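Local coordinates for protein HTPA Reductase (Selaginella moellendorffii, PDB 5U5N) that probably catalyses the NADH- or NADPH-dependent reduction of 4-hydroxy-tetrahydrodipicolinate to tetrahydrodipicolinate in lysine biosynthesis, and binds NAD, at residues A[2-7]-A[253-258]; A[34-39]-A[62-67]; A[92-97]-A[119-124]. All blocks are in the same frame, centred on the assembly; numbering follows the deposited sequence.

In the fold
All three contacts lie in or against the nucleotide-binding Rossmann part of the fold. Interaction 1 is small and partly buried. It rests on one hydrogen bond between the N-terminal approach to strand 7-10 and helix 241-259. Interaction 2 is buried and apolar, with an exposed glutamate at its margin, and its strand runs on to the bound NAD. Interaction 3 is buried except for an exposed serine and brings sulfur and hydroxyl groups together. Interactions 2 and 3 touch through E62 and V65 against F92 and Q96. Interaction 1 touches interaction 3 where L254 and I258 of helix 241-259 pack on Y122, and L254 on I124. Interactions 1 and 2 do not touch.

Interaction 1 of 3, residues A[2-7]-A[253-258]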
loop_
_atom_site.group_PDB
_atom_site.type_symbol
_atom_site.label_atom_id
_atom_site.label_comp_id
_atom_site.label_asym_id
_atom_site.label_seq_id
_atom_site.Cartn_x
_atom_site.Cartn_y
_atom_site.Cartn_z
ATOM N N LEU A 2 -18.504 -19.402 13.643
ATOM C CA LEU A 2 -18.693 -17.972 13.945
ATOM C C LEU A 2 -19.118 -17.614 15.359
ATOM O O LEU A 2 -18.522 -16.711 15.930
ATOM C CB LEU A 2 -19.639 -17.328 12.950
ATOM C CG LEU A 2 -19.293 -17.406 11.467
ATOM C CD1 LEU A 2 -20.269 -16.483 10.786
ATOM C CD2 LEU A 2 -17.854 -17.070 11.056
ATOM N N ALA A 3 -20.108 -18.294 15.949
ATOM C CA ALA A 3 -20.493 -18.047 17.362
ATOM C C ALA A 3 -20.805 -16.558 17.674
ATOM O O ALA A 3 -20.457 -16.007 18.706
ATOM C CB ALA A 3 -19.415 -18.583 18.297
ATOM N N ALA A 4 -21.445 -15.914 16.722
ATOM C CA ALA A 4 -21.673 -14.493 16.783
ATOM C C ALA A 4 -23.116 -14.189 17.206
ATOM O O ALA A 4 -24.008 -15.005 17.052
ATOM C CB ALA A 4 -21.412 -13.912 15.424
ATOM N N ALA A 5 -23.350 -12.973 17.667
ATOM C CA ALA A 5 -24.699 -12.461 17.930
ATOM C C ALA A 5 -25.601 -12.557 16.693
ATOM O O ALA A 5 -25.133 -12.411 15.562
ATOM C CB ALA A 5 -24.589 -11.012 18.381
ATOM N N PRO A 6 -26.902 -12.776 16.891
ATOM C CA PRO A 6 -27.828 -12.651 15.765
ATOM C C PRO A 6 -27.976 -11.191 15.313
ATOM O O PRO A 6 -27.725 -10.291 16.081
ATOM C CB PRO A 6 -29.137 -13.183 16.351
ATOM C CG PRO A 6 -29.073 -12.813 17.780
ATOM C CD PRO A 6 -27.627 -12.979 18.161
ATOM N N VAL A 7 -28.328 -10.973 14.056
ATOM C CA VAL A 7 -28.409 -9.620 13.529
ATOM C C VAL A 7 -29.823 -9.276 13.029
ATOM O O VAL A 7 -30.475 -10.093 12.387
ATOM C CB VAL A 7 -27.396 -9.313 12.396
ATOM C CG1 VAL A 7 -26.008 -9.377 12.946
ATOM C CG2 VAL A 7 -27.512 -10.245 11.205
ATOM N N PHE A 253 -16.813 -8.610 14.593
ATOM C CA PHE A 253 -15.956 -7.857 15.496
ATOM C C PHE A 253 -16.720 -7.318 16.701
ATOM O O PHE A 253 -16.307 -7.541 17.831
ATOM C CB PHE A 253 -15.240 -6.748 14.727
ATOM C CG PHE A 253 -14.362 -5.859 15.572
ATOM C CD1 PHE A 253 -13.047 -6.202 15.865
ATOM C CD2 PHE A 253 -14.869 -4.672 16.084
ATOM C CE1 PHE A 253 -12.253 -5.369 16.627
ATOM C CE2 PHE A 253 -14.061 -3.829 16.842
ATOM C CZ PHE A 253 -12.758 -4.169 17.108
ATOM N N LEU A 254 -17.846 -6.644 16.479
ATOM C CA LEU A 254 -18.611 -6.039 17.596
ATOM C C LEU A 254 -19.135 -7.120 18.557
ATOM O O LEU A 254 -19.108 -6.973 19.768
ATOM C CB LEU A 254 -19.762 -5.152 17.078
ATOM C CG LEU A 254 -20.392 -4.190 18.087
ATOM C CD1 LEU A 254 -19.361 -3.225 18.654
ATOM C CD2 LEU A 254 -21.563 -3.415 17.468
ATOM N N SER A 255 -19.579 -8.234 17.999
ATOM C CA SER A 255 -19.990 -9.397 18.791
ATOM C C SER A 255 -18.956 -9.736 19.854
ATOM O O SER A 255 -19.282 -9.903 21.020
ATOM C CB SER A 255 -20.185 -10.581 17.872
ATOM O OG SER A 255 -21.266 -11.375 18.225
ATOM N N LYS A 256 -17.696 -9.821 19.419
ATOM C CA LYS A 256 -16.618 -10.197 20.305
ATOM C C LYS A 256 -16.378 -9.150 21.381
ATOM O O LYS A 256 -16.321 -9.483 22.560
ATOM C CB LYS A 256 -15.354 -10.436 19.510
ATOM C CG LYS A 256 -14.295 -11.195 20.254
ATOM C CD LYS A 256 -13.547 -12.060 19.245
ATOM C CE LYS A 256 -12.229 -12.604 19.787
ATOM N NZ LYS A 256 -11.354 -11.439 20.161
ATOM N N LYS A 257 -16.278 -7.883 20.976
ATOM C CA LYS A 257 -16.090 -6.799 21.938
ATOM C C LYS A 257 -17.161 -6.827 23.026
ATOM O O LYS A 257 -16.858 -6.588 24.181
ATOM C CB LYS A 257 -16.146 -5.416 21.266
ATOM C CG LYS A 257 -15.130 -5.121 20.177
ATOM C CD LYS A 257 -13.677 -5.357 20.605
ATOM C CE LYS A 257 -13.130 -6.657 20.097
ATOM N NZ LYS A 257 -11.673 -6.730 20.474
ATOM N N ILE A 258 -18.417 -7.101 22.634
ATOM C CA ILE A 258 -19.557 -7.180 23.581
ATOM C C ILE A 258 -19.378 -8.366 24.526
ATOM O O ILE A 258 -19.437 -8.193 25.746
ATOM C CB ILE A 258 -20.927 -7.280 22.857
ATOM C CG1 ILE A 258 -21.191 -6.036 22.011
ATOM C CG2 ILE A 258 -22.078 -7.443 23.871
ATOM C CD1 ILE A 258 -22.215 -6.219 20.911
#
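A5 and S255 mark the closest passage of the two backbones, with their CA atoms 5.7 Å apart. Segment 2-7 is an irregular lead-in, extended from A4 onward, that becomes strand 7-10 at V7. Segment 253-258 is helical and belongs to helix 241-259. A4 and A5 have extended backbone angles, after a positive phi of 54° at A3. The backbone N of A5 faces the helix.

One hydrogen bond carries the contact. A5 N donates to S255 OG at 2.7 Å, and the N-H...O angle of 177° makes it almost straight. The chi1 of S255 is -142°, well off a staggered position, and this swing directs OG to the amide of A5. Two methyl groups also approach this oxygen. A5 CB comes to 3.3 Å from S255 OG, and A4 CB to 3.8 Å from it. The bond thus provides for a main-chain amide at a residue that is buried. A5 also rests on I76 of strand 76-79, while A4 touches L252 and L29. On the helix, I258 packs on I76 and Y122.

The site lies away from the NAD pocket. Helix 241-259, late in the sequence, returns to cover the start of strand 7-10. Strand 7-10 is the first strand of the Rossmann fold; strands 76-79, 100-102 and 123-125 follow on one side, and V7 bonds through its backbone to R30 and V32 on the other.

Interaction 2 of 3, residues A[34-39]-A[62-67]; sequences LSLTGP and EDVVKE. With NAD (nicotinamide-adenine-dinucleotide), chain C.
L34 and E67 meet at the flat carboxylate of the glutamate. The methyl CD1 of L34 sits over one face of this group, 3.7 Å from E67 OE1, and the two side chains cross at about a right angle. E67 OE2 makes a salt bridge with R56, which holds the carboxylate in place. The second flat group is the adenine of NAD. One face is covered by backbone and ring atoms at the end of segment 34-39: T37 C lies 3.4 Å from N3A, and P39 CD lies 3.7 Å from N7A. At the rim, L36 O approaches C2A at 3.2 Å. G38 N gives the ribose O2B a weak hydrogen bond of 3.2 Å, bent to 132°.

The apolar core is L36 against V64. They reach toward each other tip to tip, and L36 CD2 is 4.0 Å from V64 CG1. CG1 of V64 lies opposite its backbone N (chi1 164°), which brings this branch to the leucine. L34 CB adds a looser contact with the same methyl at 4.4 Å. T37 OG1 also bonds to D11 OD2, which itself bonds NAD, so a residue that touches the cofactor steadies another that binds it.

Strand 34-37 and the helical segment 62-67 run nearly antiparallel, at 159°, and their axes approach to 9.3 Å. L36 and V64 both also touch M8 of strand 7-10. L34 and V64 lie on R56 of strand 51-57, which pairs with strand 34-37. Beyond them, V65 leads on to F92 of helix 86-95.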
loop_
_atom_site.group_PDB
_atom_site.type_symbol
_atom_site.label_atom_id
_atom_site.label_comp_id
_atom_site.label_asym_id
_atom_site.label_seq_id
_atom_site.Cartn_x
_atom_site.Cartn_y
_atom_site.Cartn_z
ATOM N N LEU A 34 -37.292 -10.303 11.860
ATOM C CA LEU A 34 -38.026 -9.036 11.948
ATOM C C LEU A 34 -37.154 -7.924 11.437
ATOM O O LEU A 34 -35.961 -7.947 11.631
ATOM C CB LEU A 34 -38.438 -8.747 13.386
ATOM C CG LEU A 34 -39.528 -9.660 13.932
ATOM C CD1 LEU A 34 -39.445 -9.790 15.422
ATOM C CD2 LEU A 34 -40.880 -9.131 13.557
ATOM N N SER A 35 -37.757 -6.976 10.744
ATOM C CA SER A 35 -37.084 -5.811 10.217
ATOM C C SER A 35 -38.016 -4.606 10.317
ATOM O O SER A 35 -39.243 -4.754 10.467
ATOM C CB SER A 35 -36.684 -6.072 8.763
ATOM O OG SER A 35 -35.840 -5.034 8.259
ATOM N N LEU A 36 -37.429 -3.418 10.278
ATOM C CA LEU A 36 -38.164 -2.160 10.333
ATOM C C LEU A 36 -37.933 -1.466 9.012
ATOM O O LEU A 36 -36.783 -1.410 8.519
ATOM C CB LEU A 36 -37.678 -1.324 11.510
ATOM C CG LEU A 36 -38.137 -1.877 12.854
ATOM C CD1 LEU A 36 -37.393 -1.265 14.009
ATOM C CD2 LEU A 36 -39.633 -1.625 13.059
ATOM N N THR A 37 -39.014 -1.009 8.394
ATOM C CA THR A 37 -38.949 -0.314 7.115
ATOM C C THR A 37 -39.380 1.120 7.372
ATOM O O THR A 37 -39.758 1.467 8.505
ATOM C CB THR A 37 -39.746 -1.039 5.989
ATOM O OG1 THR A 37 -39.478 -0.414 4.730
ATOM C CG2 THR A 37 -41.263 -1.056 6.248
ATOM N N GLY A 38 -39.280 1.958 6.345
ATOM C CA GLY A 38 -39.346 3.411 6.546
ATOM C C GLY A 38 -40.743 3.957 6.567
ATOM O O GLY A 38 -41.689 3.245 6.225
ATOM N N PRO A 39 -40.881 5.244 6.929
ATOM C CA PRO A 39 -42.237 5.788 7.040
ATOM C C PRO A 39 -42.813 5.812 5.625
ATOM O O PRO A 39 -42.062 6.000 4.647
ATOM C CB PRO A 39 -42.013 7.185 7.618
ATOM C CG PRO A 39 -40.609 7.563 7.193
ATOM C CD PRO A 39 -39.854 6.303 6.925
ATOM N N GLU A 62 -41.347 0.068 18.838
ATOM C CA GLU A 62 -41.313 -0.309 20.255
ATOM C C GLU A 62 -41.709 -1.790 20.412
ATOM O O GLU A 62 -41.002 -2.566 21.058
ATOM C CB GLU A 62 -42.282 0.569 21.076
ATOM C CG GLU A 62 -42.096 2.083 20.922
ATOM C CD GLU A 62 -41.285 2.720 22.031
ATOM O OE1 GLU A 62 -40.055 2.465 22.127
ATOM O OE2 GLU A 62 -41.898 3.490 22.802
ATOM N N ASP A 63 -42.854 -2.159 19.821
ATOM C CA ASP A 63 -43.413 -3.522 19.904
ATOM C C ASP A 63 -42.413 -4.493 19.251
ATOM O O ASP A 63 -42.063 -5.537 19.807
ATOM C CB ASP A 63 -44.755 -3.637 19.165
ATOM C CG ASP A 63 -45.918 -2.868 19.845
ATOM O OD1 ASP A 63 -45.770 -2.437 21.021
ATOM O OD2 ASP A 63 -46.996 -2.713 19.186
ATOM N N VAL A 64 -41.960 -4.120 18.068
ATOM C CA VAL A 64 -41.046 -4.946 17.306
ATOM C C VAL A 64 -39.779 -5.292 18.129
ATOM O O VAL A 64 -39.407 -6.447 18.201
ATOM C CB VAL A 64 -40.717 -4.287 15.965
ATOM C CG1 VAL A 64 -39.490 -4.909 15.307
ATOM C CG2 VAL A 64 -41.925 -4.374 15.085
ATOM N N VAL A 65 -39.196 -4.296 18.792
ATOM C CA VAL A 65 -37.928 -4.472 19.511
ATOM C C VAL A 65 -38.103 -5.308 20.795
ATOM O O VAL A 65 -37.207 -6.070 21.140
ATOM C CB VAL A 65 -37.207 -3.105 19.752
ATOM C CG1 VAL A 65 -36.111 -3.205 20.788
ATOM C CG2 VAL A 65 -36.609 -2.609 18.458
ATOM N N LYS A 66 -39.245 -5.183 21.469
ATOM C CA LYS A 66 -39.578 -6.050 22.601
ATOM C C LYS A 66 -39.654 -7.515 22.175
ATOM O O LYS A 66 -39.301 -8.419 22.928
ATOM C CB LYS A 66 -40.940 -5.656 23.218
ATOM C CG LYS A 66 -41.319 -6.423 24.492
ATOM C CD LYS A 66 -40.309 -6.295 25.632
ATOM C CE LYS A 66 -39.983 -4.843 26.003
ATOM N NZ LYS A 66 -39.194 -4.769 27.252
ATOM N N GLU A 67 -40.174 -7.732 20.980
ATOM C CA GLU A 67 -40.292 -9.065 20.421
ATOM C C GLU A 67 -38.911 -9.610 20.047
ATOM O O GLU A 67 -38.599 -10.767 20.349
ATOM C CB GLU A 67 -41.205 -9.025 19.196
ATOM C CG GLU A 67 -41.725 -10.399 18.808
ATOM C CD GLU A 67 -42.583 -10.391 17.548
ATOM O OE1 GLU A 67 -42.443 -11.384 16.776
ATOM O OE2 GLU A 67 -43.391 -9.431 17.328
HETATM P PA NAD C . -32.645 2.440 -0.272
HETATM O O1A NAD C . -33.368 3.728 -0.625
HETATM O O2A NAD C . -32.551 1.291 -1.255
HETATM O O5B NAD C . -33.242 1.828 1.072
HETATM C C5B NAD C . -33.265 2.537 2.296
HETATM C C4B NAD C . -34.458 1.989 3.070
HETATM O O4B NAD C . -34.535 2.550 4.380
HETATM C C3B NAD C . -35.795 2.263 2.382
HETATM O O3B NAD C . -36.317 1.030 1.855
HETATM C C2B NAD C . -36.665 2.929 3.460
HETATM O O2B NAD C . -38.045 2.500 3.398
HETATM C C1B NAD C . -35.914 2.581 4.760
HETATM N N9A NAD C . -36.089 3.471 5.940
HETATM C C8A NAD C . -36.207 4.815 5.945
HETATM N N7A NAD C . -36.344 5.278 7.208
HETATM C C5A NAD C . -36.303 4.224 8.043
HETATM C C6A NAD C . -36.406 4.012 9.503
HETATM N N6A NAD C . -36.568 5.055 10.345
HETATM N N1A NAD C . -36.320 2.752 9.983
HETATM C C2A NAD C . -36.166 1.688 9.164
HETATM N N3A NAD C . -36.076 1.811 7.818
HETATM C C4A NAD C . -36.132 3.031 7.208
HETATM O O3 NAD C . -31.178 2.876 0.247
HETATM P PN NAD C . -29.838 1.988 0.026
HETATM O O1N NAD C . -29.569 2.022 -1.461
HETATM O O2N NAD C . -29.992 0.657 0.737
HETATM O O5D NAD C . -28.799 2.872 0.888
HETATM C C5D NAD C . -29.045 3.077 2.276
HETATM C C4D NAD C . -28.029 4.004 2.930
HETATM O O4D NAD C . -26.775 3.321 3.040
HETATM C C3D NAD C . -27.767 5.301 2.150
HETATM O O3D NAD C . -27.662 6.431 3.035
HETATM C C2D NAD C . -26.442 5.044 1.459
HETATM O O2D NAD C . -25.660 6.223 1.262
HETATM C C1D NAD C . -25.743 4.129 2.456
HETATM N N1N NAD C . -24.631 3.320 1.916
HETATM C C2N NAD C . -23.524 3.255 2.680
HETATM C C3N NAD C . -22.405 2.519 2.302
HETATM C C7N NAD C . -21.171 2.484 3.184
HETATM O O7N NAD C . -20.088 2.276 2.660
HETATM N N7N NAD C . -21.234 2.687 4.511
HETATM C C4N NAD C . -22.456 1.838 1.085
HETATM C C5N NAD C . -23.602 1.909 0.296
HETATM C C6N NAD C . -24.689 2.663 0.735
#

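Interaction 3 of 3, residues A[92-97]-A[119-124]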
loop_
_atom_site.group_PDB
_atom_site.type_symbol
_atom_site.label_atom_id
_atom_site.label_comp_id
_atom_site.label_asym_id
_atom_site.label_seq_id
_atom_site.Cartn_x
_atom_site.Cartn_y
_atom_site.Cartn_z
ATOM N N PHE A 92 -32.812 6.035 19.090
ATOM C CA PHE A 92 -33.666 4.937 19.467
ATOM C C PHE A 92 -32.825 3.732 19.923
ATOM O O PHE A 92 -33.072 3.185 20.992
ATOM C CB PHE A 92 -34.599 4.565 18.333
ATOM C CG PHE A 92 -35.509 3.446 18.671
ATOM C CD1 PHE A 92 -36.532 3.632 19.592
ATOM C CD2 PHE A 92 -35.335 2.191 18.107
ATOM C CE1 PHE A 92 -37.372 2.602 19.937
ATOM C CE2 PHE A 92 -36.198 1.155 18.457
ATOM C CZ PHE A 92 -37.219 1.367 19.369
ATOM N N TYR A 93 -31.815 3.347 19.148
ATOM C CA TYR A 93 -30.969 2.212 19.533
ATOM C C TYR A 93 -30.289 2.437 20.867
ATOM O O TYR A 93 -30.285 1.537 21.708
ATOM C CB TYR A 93 -29.919 1.875 18.458
ATOM C CG TYR A 93 -30.498 1.601 17.087
ATOM C CD1 TYR A 93 -31.752 0.972 16.925
ATOM C CD2 TYR A 93 -29.810 1.991 15.949
ATOM C CE1 TYR A 93 -32.277 0.727 15.668
ATOM C CE2 TYR A 93 -30.326 1.758 14.690
ATOM C CZ TYR A 93 -31.553 1.123 14.553
ATOM O OH TYR A 93 -32.038 0.899 13.285
ATOM N N CYS A 94 -29.737 3.636 21.073
ATOM C CA CYS A 94 -29.022 3.935 22.324
ATOM C C CYS A 94 -29.930 3.972 23.561
ATOM O O CYS A 94 -29.529 3.507 24.623
ATOM C CB CYS A 94 -28.252 5.250 22.210
ATOM S SG CYS A 94 -26.894 5.212 21.048
ATOM N N LYS A 95 -31.142 4.512 23.422
ATOM C CA LYS A 95 -32.116 4.521 24.518
ATOM C C LYS A 95 -32.478 3.096 24.968
ATOM O O LYS A 95 -32.541 2.824 26.154
ATOM C CB LYS A 95 -33.378 5.289 24.114
ATOM C CG LYS A 95 -34.509 5.070 25.087
ATOM C CD LYS A 95 -35.715 5.961 24.860
ATOM C CE LYS A 95 -36.823 5.535 25.799
ATOM N NZ LYS A 95 -37.849 6.600 25.891
ATOM N N GLN A 96 -32.685 2.211 23.999
ATOM C CA GLN A 96 -33.025 0.785 24.213
ATOM C C GLN A 96 -31.830 -0.136 24.549
ATOM O O GLN A 96 -32.013 -1.340 24.730
ATOM C CB GLN A 96 -33.706 0.208 22.944
ATOM C CG GLN A 96 -34.947 0.946 22.436
ATOM C CD GLN A 96 -36.215 0.643 23.215
ATOM O OE1 GLN A 96 -36.345 -0.411 23.827
ATOM N NE2 GLN A 96 -37.147 1.591 23.213
ATOM N N GLY A 97 -30.611 0.400 24.590
ATOM C CA GLY A 97 -29.426 -0.411 24.808
ATOM C C GLY A 97 -29.124 -1.401 23.693
ATOM O O GLY A 97 -28.524 -2.427 23.954
ATOM N N SER A 119 -23.999 7.460 25.572
ATOM C CA SER A 119 -24.787 6.356 26.141
ATOM C C SER A 119 -23.957 5.133 26.513
ATOM O O SER A 119 -24.402 4.303 27.308
ATOM C CB SER A 119 -25.899 5.934 25.186
ATOM O OG SER A 119 -25.365 5.325 24.032
ATOM N N GLY A 120 -22.769 5.019 25.928
ATOM C CA GLY A 120 -21.892 3.881 26.169
ATOM C C GLY A 120 -22.396 2.633 25.489
ATOM O O GLY A 120 -22.159 1.542 25.968
ATOM N N THR A 121 -23.085 2.801 24.361
ATOM C CA THR A 121 -23.630 1.694 23.589
ATOM C C THR A 121 -22.546 1.125 22.675
ATOM O O THR A 121 -21.909 1.884 21.926
ATOM C CB THR A 121 -24.779 2.189 22.665
ATOM O OG1 THR A 121 -25.704 2.958 23.427
ATOM C CG2 THR A 121 -25.528 1.026 22.000
ATOM N N TYR A 122 -22.391 -0.207 22.688
ATOM C CA TYR A 122 -21.511 -0.868 21.734
ATOM C C TYR A 122 -21.955 -0.559 20.307
ATOM O O TYR A 122 -23.061 -0.918 19.916
ATOM C CB TYR A 122 -21.447 -2.383 21.974
ATOM C CG TYR A 122 -20.694 -2.731 23.233
ATOM C CD1 TYR A 122 -19.298 -2.722 23.266
ATOM C CD2 TYR A 122 -21.365 -3.035 24.410
ATOM C CE1 TYR A 122 -18.604 -3.038 24.428
ATOM C CE2 TYR A 122 -20.676 -3.359 25.564
ATOM C CZ TYR A 122 -19.301 -3.345 25.562
ATOM O OH TYR A 122 -18.626 -3.637 26.712
ATOM N N SER A 123 -21.087 0.103 19.540
ATOM C CA SER A 123 -21.407 0.478 18.169
ATOM C C SER A 123 -20.218 0.533 17.219
ATOM O O SER A 123 -19.082 0.685 17.625
ATOM C CB SER A 123 -22.140 1.848 18.134
ATOM O OG SER A 123 -21.595 2.746 19.067
ATOM N N ILE A 124 -20.529 0.411 15.940
ATOM C CA ILE A 124 -19.612 0.713 14.869
ATOM C C ILE A 124 -20.347 1.713 14.005
ATOM O O ILE A 124 -21.404 1.421 13.447
ATOM C CB ILE A 124 -19.235 -0.548 14.061
ATOM C CG1 ILE A 124 -18.353 -1.471 14.903
ATOM C CG2 ILE A 124 -18.487 -0.157 12.792
ATOM C CD1 ILE A 124 -18.419 -2.905 14.449
#
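C94 meets S119 and T121 through sulfur and hydroxyl groups. C94 SG is 3.4 Å from S119 OG and 3.5 Å from T121 OG1. Its chi1 of -67° sets the sulfur opposite the carbonyl carbon, and from there it reaches the two hydroxyls. C94 CB is also 3.4 Å from S119 OG, so one oxygen touches two atoms of the cysteine. The backbones are nearest at C94 and T121, where the CA atoms are 6.0 Å apart.

Within segment 119-124 the hydroxyls have further partners. S119 OG bonds to V115 O, one turn back in its helix. S119 OG and T121 OG1 are also hydrogen-bonded, and either could be the donor, but the bond is so short that its length is doubtful. S123 OG donates to T121 O at 3.0 Å, from 35° above the plane of that carbonyl.

These residues belong to the Rossmann fold. Helix 86-95 connects strand 76-79 to strand 100-102, and helix 109-119 connects strand 100-102 to strand 123-125. The contact therefore joins the C-terminal ends of two successive beta-alpha-beta crossover helices. After each helix the first residue to leave helical angles is a glycine with positive phi. G97 closes the first with a Schellman motif, and G120 follows the second.

Y93, beside the cysteine on its helix, bonds through its OH to D79 OD2 of strand 76-79. In the other segment, I124 pairs through its backbone with F100 and M102, which ties strand 123-125 to strand 100-102 in the parallel sheet.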